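Local coordinates for protein zinc peptidase (Vibrio cholerae, PDB 2GU1) that cleaves the peptide cross-links between adjacent peptidoglycan strands as a zinc-dependent DD-endopeptidase, probably making room for new glycan and cell wall expansion, at residues R277-D282 with H311-V316; N264-E269 with I284-G289. All coordinates share one frame; numbering follows the deposited sequence.

Contact 1 of 2, residues R277-D282 with H311-V316. With ZN (zinc ion), chain B.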
loop_
_atom_site.group_PDB
_atom_site.type_symbol
_atom_site.label_atom_id
_atom_site.label_comp_id
_atom_site.label_asym_id
_atom_site.label_seq_id
_atom_site.Cartn_x
_atom_site.Cartn_y
_atom_site.Cartn_z
ATOM N N ARG A 277 0.576 1.481 -7.963
ATOM C CA ARG A 277 0.801 2.926 -7.958
ATOM C C ARG A 277 1.052 3.414 -9.376
ATOM O O ARG A 277 1.678 2.705 -10.179
ATOM C CB ARG A 277 2.029 3.287 -7.125
ATOM C CG ARG A 277 1.936 2.948 -5.668
ATOM C CD ARG A 277 3.256 3.319 -5.026
ATOM N NE ARG A 277 3.193 3.294 -3.576
ATOM C CZ ARG A 277 4.264 3.281 -2.798
ATOM N NH1 ARG A 277 5.474 3.285 -3.346
ATOM N NH2 ARG A 277 4.129 3.279 -1.477
ATOM N N TYR A 278 0.596 4.632 -9.664
ATOM C CA TYR A 278 0.746 5.234 -10.990
ATOM C C TYR A 278 1.278 6.663 -10.772
ATOM O O TYR A 278 0.579 7.510 -10.223
ATOM C CB TYR A 278 -0.625 5.266 -11.690
ATOM C CG TYR A 278 -1.370 3.936 -11.673
ATOM C CD1 TYR A 278 -1.379 3.097 -12.790
ATOM C CD2 TYR A 278 -2.024 3.498 -10.522
ATOM C CE1 TYR A 278 -2.011 1.854 -12.752
ATOM C CE2 TYR A 278 -2.658 2.256 -10.474
ATOM C CZ TYR A 278 -2.644 1.437 -11.587
ATOM O OH TYR A 278 -3.218 0.185 -11.511
ATOM N N LEU A 279 2.507 6.928 -11.211
ATOM C CA LEU A 279 3.127 8.238 -11.012
ATOM C C LEU A 279 3.349 9.107 -12.244
ATOM O O LEU A 279 3.279 8.639 -13.385
ATOM C CB LEU A 279 4.471 8.073 -10.307
ATOM C CG LEU A 279 4.519 7.668 -8.836
ATOM C CD1 LEU A 279 3.779 6.364 -8.611
ATOM C CD2 LEU A 279 5.997 7.544 -8.418
ATOM N N HIS A 280 3.625 10.383 -11.974
ATOM C CA HIS A 280 3.897 11.393 -12.992
ATOM C C HIS A 280 2.729 11.659 -13.936
ATOM O O HIS A 280 2.911 12.191 -15.031
ATOM C CB HIS A 280 5.131 10.982 -13.797
ATOM C CG HIS A 280 6.320 10.659 -12.945
ATOM N ND1 HIS A 280 6.902 11.578 -12.098
ATOM C CD2 HIS A 280 7.030 9.515 -12.799
ATOM C CE1 HIS A 280 7.918 11.016 -11.469
ATOM N NE2 HIS A 280 8.018 9.763 -11.877
ATOM N N LEU A 281 1.529 11.309 -13.501
ATOM C CA LEU A 281 0.343 11.499 -14.318
ATOM C C LEU A 281 0.085 12.955 -14.705
ATOM O O LEU A 281 0.327 13.879 -13.923
ATOM C CB LEU A 281 -0.873 10.940 -13.575
ATOM C CG LEU A 281 -0.802 9.464 -13.159
ATOM C CD1 LEU A 281 -1.974 9.130 -12.260
ATOM C CD2 LEU A 281 -0.811 8.568 -14.410
ATOM N N ASP A 282 -0.403 13.163 -15.923
ATOM C CA ASP A 282 -0.715 14.511 -16.372
ATOM C C ASP A 282 -2.072 14.889 -15.777
ATOM O O ASP A 282 -2.307 16.040 -15.412
ATOM C CB ASP A 282 -0.818 14.580 -17.899
ATOM C CG ASP A 282 -1.106 15.987 -18.389
ATOM O OD1 ASP A 282 -0.248 16.864 -18.189
ATOM O OD2 ASP A 282 -2.194 16.229 -18.953
ATOM N N HIS A 311 6.810 9.789 -19.040
ATOM C CA HIS A 311 6.673 8.346 -18.960
ATOM C C HIS A 311 5.794 7.993 -17.774
ATOM O O HIS A 311 5.604 8.798 -16.862
ATOM C CB HIS A 311 8.036 7.670 -18.757
ATOM C CG HIS A 311 8.647 7.932 -17.412
ATOM N ND1 HIS A 311 9.195 9.149 -17.067
ATOM C CD2 HIS A 311 8.802 7.129 -16.331
ATOM C CE1 HIS A 311 9.668 9.083 -15.834
ATOM N NE2 HIS A 311 9.443 7.869 -15.365
ATOM N N LEU A 312 5.257 6.786 -17.796
ATOM C CA LEU A 312 4.450 6.314 -16.694
ATOM C C LEU A 312 5.360 5.431 -15.851
ATOM O O LEU A 312 6.075 4.568 -16.376
ATOM C CB LEU A 312 3.267 5.482 -17.187
ATOM C CG LEU A 312 2.454 4.794 -16.086
ATOM C CD1 LEU A 312 1.592 5.820 -15.357
ATOM C CD2 LEU A 312 1.572 3.715 -16.696
ATOM N N HIS A 313 5.362 5.678 -14.548
ATOM C CA HIS A 313 6.139 4.865 -13.627
ATOM C C HIS A 313 5.056 4.041 -12.932
ATOM O O HIS A 313 4.221 4.599 -12.217
ATOM C CB HIS A 313 6.870 5.751 -12.615
ATOM C CG HIS A 313 7.512 4.989 -11.499
ATOM N ND1 HIS A 313 8.842 4.629 -11.508
ATOM C CD2 HIS A 313 6.998 4.500 -10.344
ATOM C CE1 HIS A 313 9.121 3.953 -10.406
ATOM N NE2 HIS A 313 8.019 3.861 -9.683
ATOM N N PHE A 314 5.062 2.728 -13.164
ATOM C CA PHE A 314 4.060 1.817 -12.605
ATOM C C PHE A 314 4.648 0.929 -11.512
ATOM O O PHE A 314 5.768 0.415 -11.644
ATOM C CB PHE A 314 3.479 0.952 -13.744
ATOM C CG PHE A 314 2.487 -0.090 -13.296
ATOM C CD1 PHE A 314 1.293 0.269 -12.683
ATOM C CD2 PHE A 314 2.749 -1.445 -13.502
ATOM C CE1 PHE A 314 0.366 -0.710 -12.281
ATOM C CE2 PHE A 314 1.844 -2.421 -13.108
ATOM C CZ PHE A 314 0.645 -2.058 -12.492
ATOM N N GLU A 315 3.898 0.748 -10.429
ATOM C CA GLU A 315 4.370 -0.086 -9.330
ATOM C C GLU A 315 3.326 -1.077 -8.850
ATOM O O GLU A 315 2.128 -0.796 -8.880
ATOM C CB GLU A 315 4.796 0.787 -8.139
ATOM C CG GLU A 315 6.165 1.439 -8.290
ATOM C CD GLU A 315 6.560 2.286 -7.081
ATOM O OE1 GLU A 315 6.075 2.016 -5.963
ATOM O OE2 GLU A 315 7.370 3.218 -7.253
ATOM N N VAL A 316 3.791 -2.252 -8.434
ATOM C CA VAL A 316 2.913 -3.264 -7.870
ATOM C C VAL A 316 3.490 -3.512 -6.484
ATOM O O VAL A 316 4.694 -3.745 -6.342
ATOM C CB VAL A 316 2.936 -4.597 -8.653
ATOM C CG1 VAL A 316 2.079 -5.643 -7.926
ATOM C CG2 VAL A 316 2.395 -4.380 -10.064
HETATM ZN ZN ZN B . 10.324 4.766 -12.911
HETATM O O HOH W 1 2.642 9.245 -16.128
#

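Contact 2 of 2, residues N264-E269 with I284-G289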
loop_
_atom_site.group_PDB
_atom_site.type_symbol
_atom_site.label_atom_id
_atom_site.label_comp_id
_atom_site.label_asym_id
_atom_site.label_seq_id
_atom_site.Cartn_x
_atom_site.Cartn_y
_atom_site.Cartn_z
ATOM N N ASN A 264 1.767 14.024 -10.039
ATOM C CA ASN A 264 0.428 13.543 -9.722
ATOM C C ASN A 264 0.489 12.018 -9.686
ATOM O O ASN A 264 0.999 11.386 -10.621
ATOM C CB ASN A 264 -0.577 13.973 -10.795
ATOM C CG ASN A 264 -0.764 15.472 -10.850
ATOM O OD1 ASN A 264 -1.117 16.097 -9.854
ATOM N ND2 ASN A 264 -0.536 16.059 -12.021
ATOM N N TYR A 265 -0.006 11.413 -8.609
ATOM C CA TYR A 265 0.027 9.963 -8.548
ATOM C C TYR A 265 -1.200 9.383 -7.890
ATOM O O TYR A 265 -1.952 10.073 -7.185
ATOM C CB TYR A 265 1.337 9.463 -7.897
ATOM C CG TYR A 265 1.408 9.474 -6.384
ATOM C CD1 TYR A 265 0.973 8.378 -5.638
ATOM C CD2 TYR A 265 1.977 10.550 -5.706
ATOM C CE1 TYR A 265 1.117 8.348 -4.244
ATOM C CE2 TYR A 265 2.126 10.531 -4.315
ATOM C CZ TYR A 265 1.703 9.428 -3.591
ATOM O OH TYR A 265 1.908 9.385 -2.221
ATOM N N LEU A 266 -1.413 8.104 -8.146
ATOM C CA LEU A 266 -2.586 7.416 -7.650
ATOM C C LEU A 266 -2.183 6.057 -7.099
ATOM O O LEU A 266 -1.206 5.457 -7.548
ATOM C CB LEU A 266 -3.546 7.235 -8.832
ATOM C CG LEU A 266 -5.053 7.026 -8.736
ATOM C CD1 LEU A 266 -5.720 8.245 -8.110
ATOM C CD2 LEU A 266 -5.591 6.806 -10.147
ATOM N N VAL A 267 -2.948 5.568 -6.132
ATOM C CA VAL A 267 -2.693 4.258 -5.554
ATOM C C VAL A 267 -4.031 3.548 -5.441
ATOM O O VAL A 267 -5.007 4.115 -4.945
ATOM C CB VAL A 267 -2.068 4.345 -4.144
ATOM C CG1 VAL A 267 -1.902 2.932 -3.573
ATOM C CG2 VAL A 267 -0.714 5.056 -4.211
ATOM N N ILE A 268 -4.077 2.311 -5.911
ATOM C CA ILE A 268 -5.297 1.533 -5.859
ATOM C C ILE A 268 -5.048 0.301 -5.009
ATOM O O ILE A 268 -3.987 -0.314 -5.093
ATOM C CB ILE A 268 -5.734 1.098 -7.287
ATOM C CG1 ILE A 268 -6.151 2.334 -8.096
ATOM C CG2 ILE A 268 -6.873 0.089 -7.213
ATOM C CD1 ILE A 268 -6.574 2.023 -9.517
ATOM N N GLU A 269 -6.012 -0.034 -4.158
ATOM C CA GLU A 269 -5.894 -1.220 -3.328
ATOM C C GLU A 269 -6.804 -2.248 -3.974
ATOM O O GLU A 269 -8.010 -2.031 -4.105
ATOM C CB GLU A 269 -6.331 -0.932 -1.891
ATOM C CG GLU A 269 -6.292 -2.157 -0.993
ATOM C CD GLU A 269 -6.431 -1.810 0.481
ATOM O OE1 GLU A 269 -7.395 -1.096 0.836
ATOM O OE2 GLU A 269 -5.577 -2.254 1.284
ATOM N N ILE A 284 -5.556 12.985 -13.368
ATOM C CA ILE A 284 -6.157 11.851 -12.660
ATOM C C ILE A 284 -7.670 11.928 -12.882
ATOM O O ILE A 284 -8.283 12.961 -12.626
ATOM C CB ILE A 284 -5.823 11.899 -11.135
ATOM C CG1 ILE A 284 -4.352 11.519 -10.925
ATOM C CG2 ILE A 284 -6.740 10.945 -10.349
ATOM C CD1 ILE A 284 -3.862 11.626 -9.492
ATOM N N LEU A 285 -8.260 10.838 -13.360
ATOM C CA LEU A 285 -9.691 10.800 -13.664
ATOM C C LEU A 285 -10.591 10.123 -12.634
ATOM O O LEU A 285 -11.780 9.908 -12.893
ATOM C CB LEU A 285 -9.903 10.131 -15.024
ATOM C CG LEU A 285 -9.276 10.818 -16.239
ATOM C CD1 LEU A 285 -9.428 9.916 -17.454
ATOM C CD2 LEU A 285 -9.943 12.173 -16.484
ATOM N N VAL A 286 -10.039 9.786 -11.474
ATOM C CA VAL A 286 -10.821 9.135 -10.430
ATOM C C VAL A 286 -10.578 9.844 -9.105
ATOM O O VAL A 286 -9.690 10.688 -9.002
ATOM C CB VAL A 286 -10.435 7.639 -10.284
ATOM C CG1 VAL A 286 -10.932 6.851 -11.485
ATOM C CG2 VAL A 286 -8.929 7.504 -10.165
ATOM N N LYS A 287 -11.365 9.505 -8.092
ATOM C CA LYS A 287 -11.211 10.130 -6.784
ATOM C C LYS A 287 -11.126 9.088 -5.677
ATOM O O LYS A 287 -11.471 7.923 -5.882
ATOM C CB LYS A 287 -12.388 11.070 -6.508
ATOM C CG LYS A 287 -12.272 11.810 -5.188
ATOM C CD LYS A 287 -13.484 12.680 -4.908
ATOM C CE LYS A 287 -13.342 13.381 -3.563
ATOM N NZ LYS A 287 -13.168 12.399 -2.450
ATOM N N LYS A 288 -10.662 9.511 -4.503
ATOM C CA LYS A 288 -10.558 8.614 -3.359
ATOM C C LYS A 288 -11.889 7.917 -3.117
ATOM O O LYS A 288 -12.950 8.502 -3.336
ATOM C CB LYS A 288 -10.189 9.382 -2.092
ATOM C CG LYS A 288 -8.711 9.679 -1.915
ATOM C CD LYS A 288 -8.428 10.092 -0.475
ATOM C CE LYS A 288 -8.840 8.993 0.498
ATOM N NZ LYS A 288 -8.680 9.395 1.928
ATOM N N GLY A 289 -11.822 6.672 -2.660
ATOM C CA GLY A 289 -13.030 5.920 -2.376
ATOM C C GLY A 289 -13.726 5.332 -3.586
ATOM O O GLY A 289 -14.551 4.431 -3.452
#

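Contact 1 of 2, residues R277-D282 with H311-V316
An antiparallel strand pair carries His313, one of the three protein ligands of the catalytic zinc in this M23 peptidase; in it Arg277, Tyr278 and Leu279 face Glu315, Phe314 and His313. Arg277 and Glu315 form a hydrogen-bonded pair, Arg277 N to Glu315 O at 2.9 Å and Glu315 N to Arg277 O at 3.0 Å. On the same face their side chains cross obliquely in a salt bridge: Arg277 NH1 reaches the syn side of Glu315 OE1 at 3.0 Å, with guanidinium and carboxylate planes 52° apart. The other carboxylate oxygen serves the metal site. Glu315 OE2 accepts His313 NE2 at 2.6 Å through its anti lone pair, nearly in the imidazole plane, while His313 ND1 binds the zinc ion at 2.0 Å. Held at NE2 by the carboxylate and at ND1 by the metal, the ring is restrained in rotation, and the carboxylate would be expected to polarise it toward the zinc; Arg277 in turn holds the carboxylate. With CG anti to the backbone N (chi1 171°), the His313 ring lies alongside Leu279, whose CD2 packs 3.7 Å from His313 CD2. Farther along, the edge of the His280 imidazole meets His313 CB, and its ring pairs obliquely with that of His311. One water donates to both Leu279 O and His311 O where the strands part. On the opposite face Tyr278 and Phe314 run side by side, Tyr278 CE1 to Phe314 CE1 at 3.5 Å, their planes inclined at 47°, and Leu312 CD1 packs on Leu281 CD2. His232 and Asp236 complete the protein ligands of the zinc, and Thr304 O takes His280 ND1. In the sheet, strand 274-281 lies between strands 265-269 and 312-318; strand 235-237 flanks 312-318 beyond, and Val245 of strand 244-246 packs against Tyr278, Leu281 and Leu312.

Contact 2 of 2, residues N264-E269 with I284-G289
Leu266 meets Ile284 and Val286 with its two methyl groups: CD2 reaches Val286, while CD1 sits between the two residues. A chi1 of -157°, with CG roughly opposite the backbone N, sets both methyls against residues 284-289. The nearer contact of Leu266 CD1 is Ile284 CG2 at 3.7 Å, the two side chains meeting at a slant. Leu266 CD2 presses on Val286 CG2 at 3.4 Å, a close approach for two methyl carbons, and here the side chains cross at about a right angle. Val286 offers this methyl from the cramped place between its own backbone N and carbonyl carbon. Ile284 divides its work as well: while CG2 meets the leucine, the other branch extends to lay CD1 against the backbone at Tyr265 O, 3.4 Å away, and near Asn264 CB at 4.2 Å. The polar ends of these two residues are engaged elsewhere, Asn264 ND2 with Leu281 O and Tyr265 OH with Asp46. Ile298 of strand 297-300 touches both Leu266 and Val286, and Val253 and Val256 of strand 251-259 also pack on Leu266. The arrangement is that of a hydrophobic core inside a beta domain, a loop laid by its aliphatic side chains over one face of the sheet of the M23 peptidase fold.

Overall arrangement
From the N terminus, the chain enters contact 2 at strand 265-269, turns back into strand 274-281, which carries the first half of contact 1, and then reaches 284-289, where contact 2 closes. It continues through strands 291-292 and 297-300 before strand 312-318 closes contact 1. The segments therefore alternate, and the two loops cross rather than nest. Strands 265-269 and 274-281 are sheet neighbours, linked by probable hydrogen bonds such as Tyr278 N to Leu266 O and Leu281 N to Asn264 O. With centres about 11 Å apart, the contacts join the zinc-bearing strand 312-318, through strand 274-281, to the loop covering strand 265-269.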